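Local atomic coordinates of ectonucleoside triphosphate diphosphohydrolase 4 (PDB entry 6WG5), a protein that belongs to the GDA1/CD39 family, which is grouped with the actin-like superfamily of proteins. Residues T28-N36 / R74-K82; A286-I294 / P316-L324. One frame throughout, in Å; residues are numbered along the deposited sequence.

Contact 1. Residues T28-N36 / R74-K82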
ATOM      1  N   THR A  28      22.081   8.406   4.994  1.00103.14           N
ATOM      2  CA  THR A  28      23.494   8.262   5.322  1.00105.36           C
ATOM      3  C   THR A  28      23.752   7.423   6.567  1.00 97.19           C
ATOM      4  O   THR A  28      24.854   6.883   6.708  1.00 94.26           O
ATOM      5  CB  THR A  28      24.137   9.641   5.513  1.00 80.80           C
ATOM      6  OG1 THR A  28      23.533  10.303   6.633  1.00 62.51           O
ATOM      7  CG2 THR A  28      23.958  10.490   4.260  1.00 65.50           C
ATOM      8  N   ASP A  29      22.779   7.302   7.472  1.00110.72           N
ATOM      9  CA  ASP A  29      22.935   6.465   8.662  1.00 99.18           C
ATOM     10  C   ASP A  29      22.611   5.024   8.277  1.00 88.95           C
ATOM     11  O   ASP A  29      21.519   4.502   8.518  1.00 91.05           O
ATOM     12  CB  ASP A  29      22.053   6.962   9.799  1.00 98.04           C
ATOM     13  CG  ASP A  29      22.580   8.240  10.430  1.00 99.13           C
ATOM     14  OD1 ASP A  29      23.817   8.411  10.481  1.00 97.86           O
ATOM     15  OD2 ASP A  29      21.761   9.071  10.874  1.00102.31           O
ATOM     16  N   ILE A  30      23.596   4.374   7.657  1.00 89.31           N
ATOM     17  CA  ILE A  30      23.489   3.000   7.191  1.00 82.22           C
ATOM     18  C   ILE A  30      24.577   2.115   7.793  1.00 81.14           C
ATOM     19  O   ILE A  30      24.751   0.973   7.374  1.00 86.62           O
ATOM     20  CB  ILE A  30      23.500   2.957   5.646  1.00 79.19           C
ATOM     21  CG1 ILE A  30      22.348   3.827   5.120  1.00 78.69           C
ATOM     22  CG2 ILE A  30      23.352   1.534   5.098  1.00 80.53           C
ATOM     23  CD1 ILE A  30      22.102   3.757   3.617  1.00 81.29           C
ATOM     24  N   GLU A  31      25.292   2.611   8.802  1.00 75.63           N
ATOM     25  CA  GLU A  31      26.319   1.812   9.458  1.00 74.79           C
ATOM     26  C   GLU A  31      25.740   0.479   9.918  1.00 71.51           C
ATOM     27  O   GLU A  31      24.616   0.411  10.421  1.00 70.34           O
ATOM     28  CB  GLU A  31      26.902   2.571  10.653  1.00 80.61           C
ATOM     29  CG  GLU A  31      27.357   3.986  10.328  1.00 86.68           C
ATOM     30  CD  GLU A  31      28.282   4.043   9.127  1.00 89.65           C
ATOM     31  OE1 GLU A  31      29.121   3.130   8.973  1.00 90.76           O
ATOM     32  OE2 GLU A  31      28.162   4.998   8.331  1.00 89.56           O
ATOM     33  N   ALA A  32      26.520  -0.584   9.732  1.00 66.54           N
ATOM     34  CA  ALA A  32      26.062  -1.925  10.068  1.00 63.87           C
ATOM     35  C   ALA A  32      25.596  -1.991  11.516  1.00 62.95           C
ATOM     36  O   ALA A  32      26.186  -1.374  12.406  1.00 63.50           O
ATOM     37  CB  ALA A  32      27.186  -2.937   9.835  1.00 63.20           C
ATOM     38  N   THR A  33      24.522  -2.743  11.744  1.00 56.77           N
ATOM     39  CA  THR A  33      24.032  -2.952  13.100  1.00 60.04           C
ATOM     40  C   THR A  33      25.119  -3.604  13.943  1.00 61.29           C
ATOM     41  O   THR A  33      25.708  -4.613  13.544  1.00 60.73           O
ATOM     42  CB  THR A  33      22.776  -3.824  13.083  1.00 59.55           C
ATOM     43  OG1 THR A  33      21.779  -3.215  12.255  1.00 57.38           O
ATOM     44  CG2 THR A  33      22.218  -4.002  14.491  1.00 61.17           C
ATOM     45  N   ASP A  34      25.388  -3.023  15.109  1.00 68.13           N
ATOM     46  CA  ASP A  34      26.430  -3.531  15.998  1.00 73.93           C
ATOM     47  C   ASP A  34      25.860  -4.700  16.789  1.00 76.33           C
ATOM     48  O   ASP A  34      25.231  -4.530  17.836  1.00 74.54           O
ATOM     49  CB  ASP A  34      26.945  -2.429  16.918  1.00 76.11           C
ATOM     50  CG  ASP A  34      28.071  -2.903  17.817  1.00 80.42           C
ATOM     51  OD1 ASP A  34      28.639  -3.982  17.542  1.00 79.02           O
ATOM     52  OD2 ASP A  34      28.394  -2.196  18.795  1.00 85.24           O
ATOM     53  N   THR A  35      26.090  -5.910  16.277  1.00 79.02           N
ATOM     54  CA  THR A  35      25.603  -7.111  16.946  1.00 78.08           C
ATOM     55  C   THR A  35      26.261  -7.319  18.304  1.00 79.22           C
ATOM     56  O   THR A  35      25.763  -8.119  19.104  1.00 79.27           O
ATOM     57  CB  THR A  35      25.842  -8.335  16.060  1.00 79.24           C
ATOM     58  OG1 THR A  35      27.248  -8.500  15.834  1.00 81.38           O
ATOM     59  CG2 THR A  35      25.130  -8.175  14.722  1.00 77.57           C
ATOM     60  N   ASN A  36      27.363  -6.624  18.582  1.00 80.03           N
ATOM     61  CA  ASN A  36      28.053  -6.731  19.860  1.00 80.23           C
ATOM     62  C   ASN A  36      27.476  -5.808  20.927  1.00 77.75           C
ATOM     63  O   ASN A  36      27.919  -5.867  22.079  1.00 78.44           O
ATOM     64  CB  ASN A  36      29.546  -6.432  19.679  1.00 82.96           C
ATOM     65  CG  ASN A  36      30.298  -7.584  19.044  1.00 85.01           C
ATOM     66  OD1 ASN A  36      30.769  -8.488  19.735  1.00 89.23           O
ATOM     67  ND2 ASN A  36      30.419  -7.557  17.721  1.00 81.45           N
ATOM     68  N   ARG A  74      14.373   0.168  13.105  1.00 39.86           N
ATOM     69  CA  ARG A  74      15.047   0.307  11.823  1.00 39.58           C
ATOM     70  C   ARG A  74      15.338  -1.079  11.271  1.00 39.97           C
ATOM     71  O   ARG A  74      15.412  -2.062  12.012  1.00 44.20           O
ATOM     72  CB  ARG A  74      16.363   1.086  11.947  1.00 46.86           C
ATOM     73  CG  ARG A  74      16.263   2.391  12.711  1.00 66.36           C
ATOM     74  CD  ARG A  74      17.640   2.894  13.108  1.00 80.91           C
ATOM     75  NE  ARG A  74      17.582   4.209  13.739  1.00 90.66           N
ATOM     76  CZ  ARG A  74      17.527   5.359  13.072  1.00101.32           C
ATOM     77  NH1 ARG A  74      17.519   5.366  11.745  1.00103.72           N
ATOM     78  NH2 ARG A  74      17.476   6.506  13.736  1.00110.32           N
ATOM     79  N   GLN A  75      15.504  -1.154   9.954  1.00 48.78           N
ATOM     80  CA  GLN A  75      15.968  -2.391   9.344  1.00 50.00           C
ATOM     81  C   GLN A  75      17.384  -2.699   9.808  1.00 51.44           C
ATOM     82  O   GLN A  75      18.249  -1.820   9.846  1.00 54.37           O
ATOM     83  CB  GLN A  75      15.936  -2.290   7.819  1.00 52.57           C
ATOM     84  CG  GLN A  75      14.561  -2.442   7.204  1.00 54.06           C
ATOM     85  CD  GLN A  75      14.631  -2.735   5.719  1.00 56.67           C
ATOM     86  OE1 GLN A  75      14.765  -3.888   5.309  1.00 61.84           O
ATOM     87  NE2 GLN A  75      14.548  -1.690   4.903  1.00 55.92           N
ATOM     88  N   MET A  76      17.621  -3.958  10.167  1.00 50.41           N
ATOM     89  CA  MET A  76      18.966  -4.372  10.531  1.00 47.25           C
ATOM     90  C   MET A  76      19.900  -4.224   9.336  1.00 51.76           C
ATOM     91  O   MET A  76      19.495  -4.375   8.179  1.00 48.31           O
ATOM     92  CB  MET A  76      18.967  -5.818  11.026  1.00 50.11           C
ATOM     93  CG  MET A  76      20.292  -6.253  11.626  1.00 57.53           C
ATOM     94  SD  MET A  76      20.305  -7.979  12.139  1.00 61.20           S
ATOM     95  CE  MET A  76      21.935  -8.085  12.877  1.00 63.27           C
ATOM     96  N   ARG A  77      21.163  -3.922   9.624  1.00 62.65           N
ATOM     97  CA  ARG A  77      22.176  -3.681   8.603  1.00 64.31           C
ATOM     98  C   ARG A  77      23.311  -4.677   8.788  1.00 66.35           C
ATOM     99  O   ARG A  77      23.910  -4.747   9.866  1.00 66.82           O
ATOM    100  CB  ARG A  77      22.700  -2.245   8.688  1.00 68.29           C
ATOM    101  CG  ARG A  77      21.691  -1.196   8.251  1.00 69.31           C
ATOM    102  CD  ARG A  77      21.562  -1.166   6.740  1.00 69.92           C
ATOM    103  NE  ARG A  77      20.434  -0.354   6.291  1.00 70.47           N
ATOM    104  CZ  ARG A  77      20.211  -0.019   5.024  1.00 71.40           C
ATOM    105  NH1 ARG A  77      21.048  -0.409   4.071  1.00 70.64           N
ATOM    106  NH2 ARG A  77      19.158   0.719   4.709  1.00 70.23           N
ATOM    107  N   ASP A  78      23.607  -5.442   7.739  1.00 60.46           N
ATOM    108  CA  ASP A  78      24.655  -6.448   7.812  1.00 65.55           C
ATOM    109  C   ASP A  78      26.028  -5.785   7.726  1.00 64.13           C
ATOM    110  O   ASP A  78      26.157  -4.558   7.683  1.00 56.65           O
ATOM    111  CB  ASP A  78      24.473  -7.495   6.711  1.00 69.29           C
ATOM    112  CG  ASP A  78      24.608  -6.916   5.310  1.00 66.62           C
ATOM    113  OD1 ASP A  78      25.019  -5.746   5.169  1.00 66.69           O
ATOM    114  OD2 ASP A  78      24.309  -7.645   4.341  1.00 63.66           O
ATOM    115  N   LYS A  79      27.074  -6.615   7.698  1.00 72.39           N
ATOM    116  CA  LYS A  79      28.432  -6.086   7.629  1.00 70.61           C
ATOM    117  C   LYS A  79      28.664  -5.306   6.342  1.00 66.35           C
ATOM    118  O   LYS A  79      29.487  -4.383   6.318  1.00 66.88           O
ATOM    119  CB  LYS A  79      29.445  -7.225   7.755  1.00 72.77           C
ATOM    120  CG  LYS A  79      29.268  -8.342   6.738  1.00 78.56           C
ATOM    121  CD  LYS A  79      30.294  -9.445   6.952  1.00 86.10           C
ATOM    122  CE  LYS A  79      30.061 -10.617   6.014  1.00 91.78           C
ATOM    123  NZ  LYS A  79      31.148 -11.630   6.110  1.00 98.42           N
ATOM    124  N   ASN A  80      27.954  -5.651   5.268  1.00 64.28           N
ATOM    125  CA  ASN A  80      28.047  -4.909   4.015  1.00 68.71           C
ATOM    126  C   ASN A  80      27.193  -3.649   4.012  1.00 70.83           C
ATOM    127  O   ASN A  80      27.147  -2.957   2.990  1.00 74.58           O
ATOM    128  CB  ASN A  80      27.636  -5.799   2.839  1.00 70.38           C
ATOM    129  CG  ASN A  80      28.547  -6.997   2.665  1.00 76.52           C
ATOM    130  OD1 ASN A  80      29.691  -6.995   3.122  1.00 79.73           O
ATOM    131  ND2 ASN A  80      28.044  -8.028   1.997  1.00 80.48           N
ATOM    132  N   ARG A  81      26.521  -3.338   5.121  1.00 79.56           N
ATOM    133  CA  ARG A  81      25.666  -2.155   5.223  1.00 75.25           C
ATOM    134  C   ARG A  81      24.447  -2.274   4.306  1.00 73.48           C
ATOM    135  O   ARG A  81      24.038  -1.305   3.666  1.00 75.78           O
ATOM    136  CB  ARG A  81      26.451  -0.875   4.923  1.00 74.33           C
ATOM    137  CG  ARG A  81      27.719  -0.728   5.751  1.00 77.07           C
ATOM    138  CD  ARG A  81      28.114   0.731   5.924  1.00 79.17           C
ATOM    139  NE  ARG A  81      28.050   1.474   4.670  1.00 81.43           N
ATOM    140  CZ  ARG A  81      28.953   1.390   3.698  1.00 85.86           C
ATOM    141  NH1 ARG A  81      30.001   0.584   3.824  1.00 89.21           N
ATOM    142  NH2 ARG A  81      28.807   2.111   2.594  1.00 85.34           N
ATOM    143  N   LYS A  82      23.867  -3.473   4.247  1.00 65.81           N
ATOM    144  CA  LYS A  82      22.677  -3.746   3.460  1.00 65.11           C
ATOM    145  C   LYS A  82      21.529  -4.169   4.371  1.00 61.89           C
ATOM    146  O   LYS A  82      21.763  -4.747   5.438  1.00 59.27           O
ATOM    147  CB  LYS A  82      22.933  -4.858   2.434  1.00 62.66           C
ATOM    148  CG  LYS A  82      24.041  -4.553   1.444  1.00 66.12           C
ATOM    149  CD  LYS A  82      23.677  -3.395   0.529  1.00 67.47           C
ATOM    150  CE  LYS A  82      24.775  -3.135  -0.488  1.00 74.41           C
ATOM    151  NZ  LYS A  82      24.427  -2.023  -1.411  1.00 79.25           N
TER
HETATM  152  O   HOH W   1      25.555  -6.110  11.661  1.00 66.52           O
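Thr33 and Arg77 join the loop between helix 18-28 and strand 40-48 to the chain leaving the short strand 74-75, itself paired with strand 53-61. Two hydrogen bonds define the join. Thr33 N donates to Arg77 O at 2.8 Å, and Arg77 N donates to Thr33 OG1, also at 2.8 Å, the latter the straighter at 163°. With chi1 of Thr33 at -57°, OG1 stands beside its own backbone N, which lets the one residue meet both N and O of Arg77. A water modelled close to both Thr33 O and Arg77 O may bridge them, though its place is doubtful. Met76 extends its side chain across Thr33 and on to Thr35, whose CG2 lies 3.7 Å from Met76 CE. At the other end, Ile30 CG2 sits over one face of the Arg77 guanidinium, 3.5 Å from Arg77 CZ. A bend at chi2 (-76°) folds Arg77 back, and its NH1 donates to Arg81 O at 3.1 Å, which limits rotation of the flat group beneath Ile30. Flanking the type I turn 78-81, Asp78 N donates to Lys82 O (3.0 Å) and Lys82 N donates to Asp78 OD1 (2.7 Å). Together these features are those of an irregular loop joined to the chain that leaves a short strand for a beta turn.

Contact 2. Residues A286-I294 / P316-L324; sequences ARQRYEDRI and PYLDPCLPL. With NAG (2-acetamido-2-deoxy-beta-D-glucopyranose), chain B.
Both carboxylate oxygens of Asp319 receive two donors. Asp319 OD1 takes Arg287 NH1 on its syn lone pair at 2.8 Å, and Arg287 NH2 reaches the same OD1 at 3.2 Å; the guanidinium and carboxylate planes lie 23° apart, so this salt bridge is nearly coplanar. Asp319 OD2 is met from opposite faces of the carboxylate, by Tyr290 OH at 2.7 Å and by Cys321 N at 3.1 Å, the latter forming an Asx turn. Arg287 NE reaches one turn on along helix 283-296 to Glu291 OE2 (2.7 Å), which fixes the guanidinium from its other end, while Leu322 CD2 lies over one of its faces. Cys321, disulfide-bonded to Cys348, sets its SG obliquely 4.7 Å from the Tyr290 ring centroid. Further along, Ile294 CG2 makes a CH-pi contact over the Tyr317 ring, 4.2 Å from its centroid and 19° off the normal. With four N-H and O-H donor contacts on one buried carboxylate, Asp319 is probably ionised, and helix 283-296 is joined to strand 317-319 through a charge-assisted network, in which the arginine probably offsets part of the acids' charge, as well as apolar contacts.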
ATOM      1  N   ALA A 286      -8.724  -2.325 -15.240  1.00 24.82           N
ATOM      2  CA  ALA A 286      -9.657  -1.409 -15.886  1.00 22.85           C
ATOM      3  C   ALA A 286      -9.577  -1.530 -17.401  1.00 24.27           C
ATOM      4  O   ALA A 286     -10.607  -1.547 -18.085  1.00 28.24           O
ATOM      5  CB  ALA A 286      -9.379   0.027 -15.445  1.00 21.78           C
ATOM      6  N   ARG A 287      -8.361  -1.617 -17.944  1.00 22.96           N
ATOM      7  CA  ARG A 287      -8.208  -1.761 -19.387  1.00 23.76           C
ATOM      8  C   ARG A 287      -8.840  -3.057 -19.876  1.00 24.73           C
ATOM      9  O   ARG A 287      -9.453  -3.090 -20.950  1.00 26.80           O
ATOM     10  CB  ARG A 287      -6.725  -1.706 -19.766  1.00 23.50           C
ATOM     11  CG  ARG A 287      -6.429  -2.026 -21.232  1.00 24.43           C
ATOM     12  CD  ARG A 287      -6.962  -0.958 -22.175  1.00 24.85           C
ATOM     13  NE  ARG A 287      -6.931  -1.405 -23.565  1.00 25.96           N
ATOM     14  CZ  ARG A 287      -7.312  -0.667 -24.604  1.00 27.32           C
ATOM     15  NH1 ARG A 287      -7.751   0.572 -24.424  1.00 28.05           N
ATOM     16  NH2 ARG A 287      -7.255  -1.172 -25.831  1.00 31.63           N
ATOM     17  N   GLN A 288      -8.702  -4.136 -19.105  1.00 28.31           N
ATOM     18  CA  GLN A 288      -9.292  -5.406 -19.512  1.00 33.16           C
ATOM     19  C   GLN A 288     -10.814  -5.344 -19.464  1.00 29.79           C
ATOM     20  O   GLN A 288     -11.491  -5.842 -20.369  1.00 32.13           O
ATOM     21  CB  GLN A 288      -8.767  -6.538 -18.628  1.00 37.45           C
ATOM     22  CG  GLN A 288      -9.247  -7.920 -19.046  1.00 47.10           C
ATOM     23  CD  GLN A 288      -8.864  -8.260 -20.477  1.00 56.35           C
ATOM     24  OE1 GLN A 288      -7.683  -8.288 -20.826  1.00 60.62           O
ATOM     25  NE2 GLN A 288      -9.866  -8.509 -21.315  1.00 55.00           N
ATOM     26  N   ARG A 289     -11.370  -4.734 -18.415  1.00 25.54           N
ATOM     27  CA  ARG A 289     -12.817  -4.561 -18.349  1.00 26.06           C
ATOM     28  C   ARG A 289     -13.313  -3.697 -19.501  1.00 26.58           C
ATOM     29  O   ARG A 289     -14.407  -3.919 -20.033  1.00 27.51           O
ATOM     30  CB  ARG A 289     -13.206  -3.943 -17.006  1.00 25.29           C
ATOM     31  CG  ARG A 289     -12.881  -4.816 -15.799  1.00 24.93           C
ATOM     32  CD  ARG A 289     -13.023  -4.029 -14.512  1.00 24.12           C
ATOM     33  NE  ARG A 289     -14.316  -3.362 -14.449  1.00 24.46           N
ATOM     34  CZ  ARG A 289     -14.565  -2.260 -13.752  1.00 23.90           C
ATOM     35  NH1 ARG A 289     -15.783  -1.734 -13.767  1.00 25.39           N
ATOM     36  NH2 ARG A 289     -13.605  -1.676 -13.049  1.00 22.97           N
ATOM     37  N   TYR A 290     -12.513  -2.706 -19.901  1.00 31.57           N
ATOM     38  CA  TYR A 290     -12.886  -1.844 -21.017  1.00 30.50           C
ATOM     39  C   TYR A 290     -12.880  -2.621 -22.329  1.00 31.16           C
ATOM     40  O   TYR A 290     -13.827  -2.532 -23.120  1.00 33.17           O
ATOM     41  CB  TYR A 290     -11.932  -0.648 -21.076  1.00 27.84           C
ATOM     42  CG  TYR A 290     -12.118   0.260 -22.271  1.00 30.38           C
ATOM     43  CD1 TYR A 290     -13.270   1.016 -22.421  1.00 36.56           C
ATOM     44  CD2 TYR A 290     -11.128   0.377 -23.237  1.00 28.87           C
ATOM     45  CE1 TYR A 290     -13.438   1.853 -23.508  1.00 35.77           C
ATOM     46  CE2 TYR A 290     -11.286   1.211 -24.324  1.00 32.07           C
ATOM     47  CZ  TYR A 290     -12.442   1.948 -24.455  1.00 32.92           C
ATOM     48  OH  TYR A 290     -12.607   2.777 -25.541  1.00 34.62           O
ATOM     49  N   GLU A 291     -11.822  -3.397 -22.574  1.00 34.46           N
ATOM     50  CA  GLU A 291     -11.776  -4.218 -23.780  1.00 29.01           C
ATOM     51  C   GLU A 291     -12.891  -5.254 -23.793  1.00 34.39           C
ATOM     52  O   GLU A 291     -13.425  -5.573 -24.860  1.00 34.56           O
ATOM     53  CB  GLU A 291     -10.412  -4.902 -23.897  1.00 31.80           C
ATOM     54  CG  GLU A 291      -9.259  -3.940 -24.166  1.00 30.83           C
ATOM     55  CD  GLU A 291      -7.913  -4.636 -24.267  1.00 33.73           C
ATOM     56  OE1 GLU A 291      -7.870  -5.879 -24.156  1.00 38.04           O
ATOM     57  OE2 GLU A 291      -6.895  -3.937 -24.460  1.00 37.09           O
ATOM     58  N   ASP A 292     -13.258  -5.785 -22.624  1.00 34.75           N
ATOM     59  CA  ASP A 292     -14.342  -6.760 -22.562  1.00 33.39           C
ATOM     60  C   ASP A 292     -15.643  -6.173 -23.090  1.00 33.24           C
ATOM     61  O   ASP A 292     -16.411  -6.864 -23.768  1.00 37.66           O
ATOM     62  CB  ASP A 292     -14.528  -7.256 -21.127  1.00 39.88           C
ATOM     63  CG  ASP A 292     -13.455  -8.241 -20.702  1.00 48.23           C
ATOM     64  OD1 ASP A 292     -12.789  -8.823 -21.584  1.00 50.46           O
ATOM     65  OD2 ASP A 292     -13.286  -8.441 -19.480  1.00 54.40           O
ATOM     66  N   ARG A 293     -15.915  -4.901 -22.788  1.00 36.04           N
ATOM     67  CA  ARG A 293     -17.171  -4.305 -23.230  1.00 39.31           C
ATOM     68  C   ARG A 293     -17.121  -3.949 -24.712  1.00 38.29           C
ATOM     69  O   ARG A 293     -18.134  -4.057 -25.411  1.00 38.90           O
ATOM     70  CB  ARG A 293     -17.509  -3.070 -22.392  1.00 41.54           C
ATOM     71  CG  ARG A 293     -19.007  -2.788 -22.337  1.00 51.56           C
ATOM     72  CD  ARG A 293     -19.334  -1.436 -21.727  1.00 61.97           C
ATOM     73  NE  ARG A 293     -19.413  -1.477 -20.268  1.00 72.24           N
ATOM     74  CZ  ARG A 293     -19.755  -0.439 -19.507  1.00 76.27           C
ATOM     75  NH1 ARG A 293     -20.051   0.729 -20.067  1.00 78.15           N
ATOM     76  NH2 ARG A 293     -19.801  -0.564 -18.185  1.00 74.59           N
ATOM     77  N   ILE A 294     -15.959  -3.515 -25.208  1.00 31.65           N
ATOM     78  CA  ILE A 294     -15.795  -3.326 -26.648  1.00 32.62           C
ATOM     79  C   ILE A 294     -16.086  -4.628 -27.375  1.00 33.90           C
ATOM     80  O   ILE A 294     -16.802  -4.656 -28.384  1.00 35.15           O
ATOM     81  CB  ILE A 294     -14.380  -2.811 -26.968  1.00 31.97           C
ATOM     82  CG1 ILE A 294     -14.201  -1.386 -26.442  1.00 30.96           C
ATOM     83  CG2 ILE A 294     -14.112  -2.865 -28.478  1.00 33.15           C
ATOM     84  CD1 ILE A 294     -12.787  -0.858 -26.591  1.00 30.25           C
ATOM     85  N   PRO A 316     -11.853  -1.026 -38.264  1.00 52.25           N
ATOM     86  CA  PRO A 316     -11.511  -1.223 -36.855  1.00 48.56           C
ATOM     87  C   PRO A 316     -12.262  -0.278 -35.935  1.00 44.12           C
ATOM     88  O   PRO A 316     -12.663   0.824 -36.317  1.00 43.50           O
ATOM     89  CB  PRO A 316     -10.007  -0.933 -36.826  1.00 46.24           C
ATOM     90  CG  PRO A 316      -9.831   0.111 -37.878  1.00 48.92           C
ATOM     91  CD  PRO A 316     -10.858  -0.184 -38.954  1.00 51.65           C
ATOM     92  N   TYR A 317     -12.446  -0.730 -34.698  1.00 39.55           N
ATOM     93  CA  TYR A 317     -12.994   0.130 -33.663  1.00 41.08           C
ATOM     94  C   TYR A 317     -11.986   1.221 -33.324  1.00 37.04           C
ATOM     95  O   TYR A 317     -10.810   0.938 -33.078  1.00 35.86           O
ATOM     96  CB  TYR A 317     -13.334  -0.692 -32.421  1.00 39.74           C
ATOM     97  CG  TYR A 317     -14.015   0.098 -31.328  1.00 38.89           C
ATOM     98  CD1 TYR A 317     -13.299   0.575 -30.237  1.00 36.67           C
ATOM     99  CD2 TYR A 317     -15.376   0.363 -31.385  1.00 38.69           C
ATOM    100  CE1 TYR A 317     -13.922   1.295 -29.234  1.00 32.96           C
ATOM    101  CE2 TYR A 317     -16.008   1.081 -30.390  1.00 38.56           C
ATOM    102  CZ  TYR A 317     -15.277   1.545 -29.318  1.00 37.15           C
ATOM    103  OH  TYR A 317     -15.912   2.260 -28.330  1.00 43.57           O
ATOM    104  N   LEU A 318     -12.440   2.470 -33.323  1.00 31.96           N
ATOM    105  CA  LEU A 318     -11.565   3.606 -33.060  1.00 35.14           C
ATOM    106  C   LEU A 318     -11.531   3.852 -31.558  1.00 36.31           C
ATOM    107  O   LEU A 318     -12.493   4.372 -30.982  1.00 38.18           O
ATOM    108  CB  LEU A 318     -12.039   4.843 -33.822  1.00 38.65           C
ATOM    109  CG  LEU A 318     -12.167   4.665 -35.338  1.00 38.85           C
ATOM    110  CD1 LEU A 318     -12.493   5.994 -35.994  1.00 38.52           C
ATOM    111  CD2 LEU A 318     -10.899   4.073 -35.944  1.00 41.25           C
ATOM    112  N   ASP A 319     -10.421   3.474 -30.926  1.00 36.38           N
ATOM    113  CA  ASP A 319     -10.299   3.537 -29.479  1.00 31.96           C
ATOM    114  C   ASP A 319      -9.591   4.825 -29.088  1.00 32.80           C
ATOM    115  O   ASP A 319      -8.394   4.971 -29.378  1.00 33.79           O
ATOM    116  CB  ASP A 319      -9.525   2.328 -28.961  1.00 35.93           C
ATOM    117  CG  ASP A 319      -9.483   2.266 -27.445  1.00 35.76           C
ATOM    118  OD1 ASP A 319      -8.719   1.437 -26.906  1.00 35.27           O
ATOM    119  OD2 ASP A 319     -10.212   3.049 -26.796  1.00 32.01           O
ATOM    120  N   PRO A 320     -10.266   5.780 -28.439  1.00 34.92           N
ATOM    121  CA  PRO A 320      -9.573   7.008 -28.020  1.00 29.87           C
ATOM    122  C   PRO A 320      -8.577   6.785 -26.898  1.00 35.17           C
ATOM    123  O   PRO A 320      -7.746   7.668 -26.648  1.00 36.82           O
ATOM    124  CB  PRO A 320     -10.719   7.917 -27.567  1.00 32.11           C
ATOM    125  CG  PRO A 320     -11.769   6.970 -27.093  1.00 31.42           C
ATOM    126  CD  PRO A 320     -11.671   5.764 -27.990  1.00 34.44           C
ATOM    127  N   CYS A 321      -8.635   5.641 -26.222  1.00 35.81           N
ATOM    128  CA  CYS A 321      -7.745   5.327 -25.117  1.00 34.25           C
ATOM    129  C   CYS A 321      -6.441   4.683 -25.570  1.00 36.40           C
ATOM    130  O   CYS A 321      -5.679   4.198 -24.728  1.00 39.88           O
ATOM    131  CB  CYS A 321      -8.460   4.408 -24.125  1.00 36.02           C
ATOM    132  SG  CYS A 321      -9.863   5.184 -23.292  1.00 43.05           S
ATOM    133  N   LEU A 322      -6.170   4.660 -26.874  1.00 27.32           N
ATOM    134  CA  LEU A 322      -4.918   4.136 -27.390  1.00 28.41           C
ATOM    135  C   LEU A 322      -4.151   5.233 -28.117  1.00 30.27           C
ATOM    136  O   LEU A 322      -4.756   6.173 -28.642  1.00 31.27           O
ATOM    137  CB  LEU A 322      -5.151   2.961 -28.350  1.00 28.63           C
ATOM    138  CG  LEU A 322      -5.491   1.619 -27.700  1.00 29.58           C
ATOM    139  CD1 LEU A 322      -5.907   0.610 -28.757  1.00 29.29           C
ATOM    140  CD2 LEU A 322      -4.314   1.086 -26.890  1.00 29.36           C
ATOM    141  N   PRO A 323      -2.820   5.145 -28.163  1.00 32.56           N
ATOM    142  CA  PRO A 323      -2.042   6.159 -28.882  1.00 32.41           C
ATOM    143  C   PRO A 323      -2.488   6.280 -30.332  1.00 35.37           C
ATOM    144  O   PRO A 323      -2.991   5.329 -30.933  1.00 35.35           O
ATOM    145  CB  PRO A 323      -0.603   5.643 -28.782  1.00 32.02           C
ATOM    146  CG  PRO A 323      -0.597   4.733 -27.617  1.00 34.82           C
ATOM    147  CD  PRO A 323      -1.960   4.124 -27.544  1.00 32.03           C
ATOM    148  N   LEU A 324      -2.288   7.469 -30.892  1.00 34.44           N
ATOM    149  CA  LEU A 324      -2.725   7.736 -32.255  1.00 36.88           C
ATOM    150  C   LEU A 324      -2.068   6.773 -33.238  1.00 39.40           C
ATOM    151  O   LEU A 324      -0.842   6.621 -33.256  1.00 38.34           O
ATOM    152  CB  LEU A 324      -2.393   9.180 -32.631  1.00 37.81           C
ATOM    153  CG  LEU A 324      -2.786   9.624 -34.041  1.00 42.15           C
ATOM    154  CD1 LEU A 324      -4.297   9.749 -34.170  1.00 41.71           C
ATOM    155  CD2 LEU A 324      -2.109  10.939 -34.375  1.00 46.16           C
TER
HETATM  156  C1  NAG B   1     -19.059  -2.995 -11.790  1.00 45.29           C
HETATM  157  C2  NAG B   1     -18.455  -4.318 -11.309  1.00 44.42           C
HETATM  158  C3  NAG B   1     -19.019  -5.492 -12.111  1.00 52.56           C
HETATM  159  C4  NAG B   1     -20.542  -5.452 -12.161  1.00 63.35           C
HETATM  160  C5  NAG B   1     -21.017  -4.082 -12.624  1.00 64.00           C
HETATM  161  C6  NAG B   1     -22.518  -3.923 -12.576  1.00 67.87           C
HETATM  162  C7  NAG B   1     -16.183  -4.463 -10.380  1.00 39.40           C
HETATM  163  C8  NAG B   1     -14.717  -4.421 -10.692  1.00 40.97           C
HETATM  164  N2  NAG B   1     -17.005  -4.291 -11.419  1.00 41.42           N
HETATM  165  O3  NAG B   1     -18.589  -6.710 -11.513  1.00 49.54           O
HETATM  166  O4  NAG B   1     -21.008  -6.419 -13.096  1.00 80.81           O
HETATM  167  O5  NAG B   1     -20.473  -3.077 -11.763  1.00 60.73           O
HETATM  168  O6  NAG B   1     -22.893  -2.558 -12.696  1.00 74.65           O
HETATM  169  O7  NAG B   1     -16.600  -4.641  -9.240  1.00 41.11           O

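From the N terminus, helix 18-28 leads into the first segment of contact 1. The chain then forms the antiparallel pair of strands 40-48 and 53-61 before segment 74-82 returns, so contact 1 closes a loop of 37 intervening residues. Contact 2 opens much later: helix 283-296 is followed by helix 301-305, and segment 316-324 closes a loop of 21 residues. The two loops run in series and neither nest nor cross. The centres of contact 1 and contact 2 are about 49 Å apart, on opposite sides of the chain's centre. Contact 1 ties the loop after helix 18-28 to the chain leaving strand 74-75 of one mixed sheet, at the protein surface; contact 2 joins a helix to an outermost strand of the three-stranded sheet.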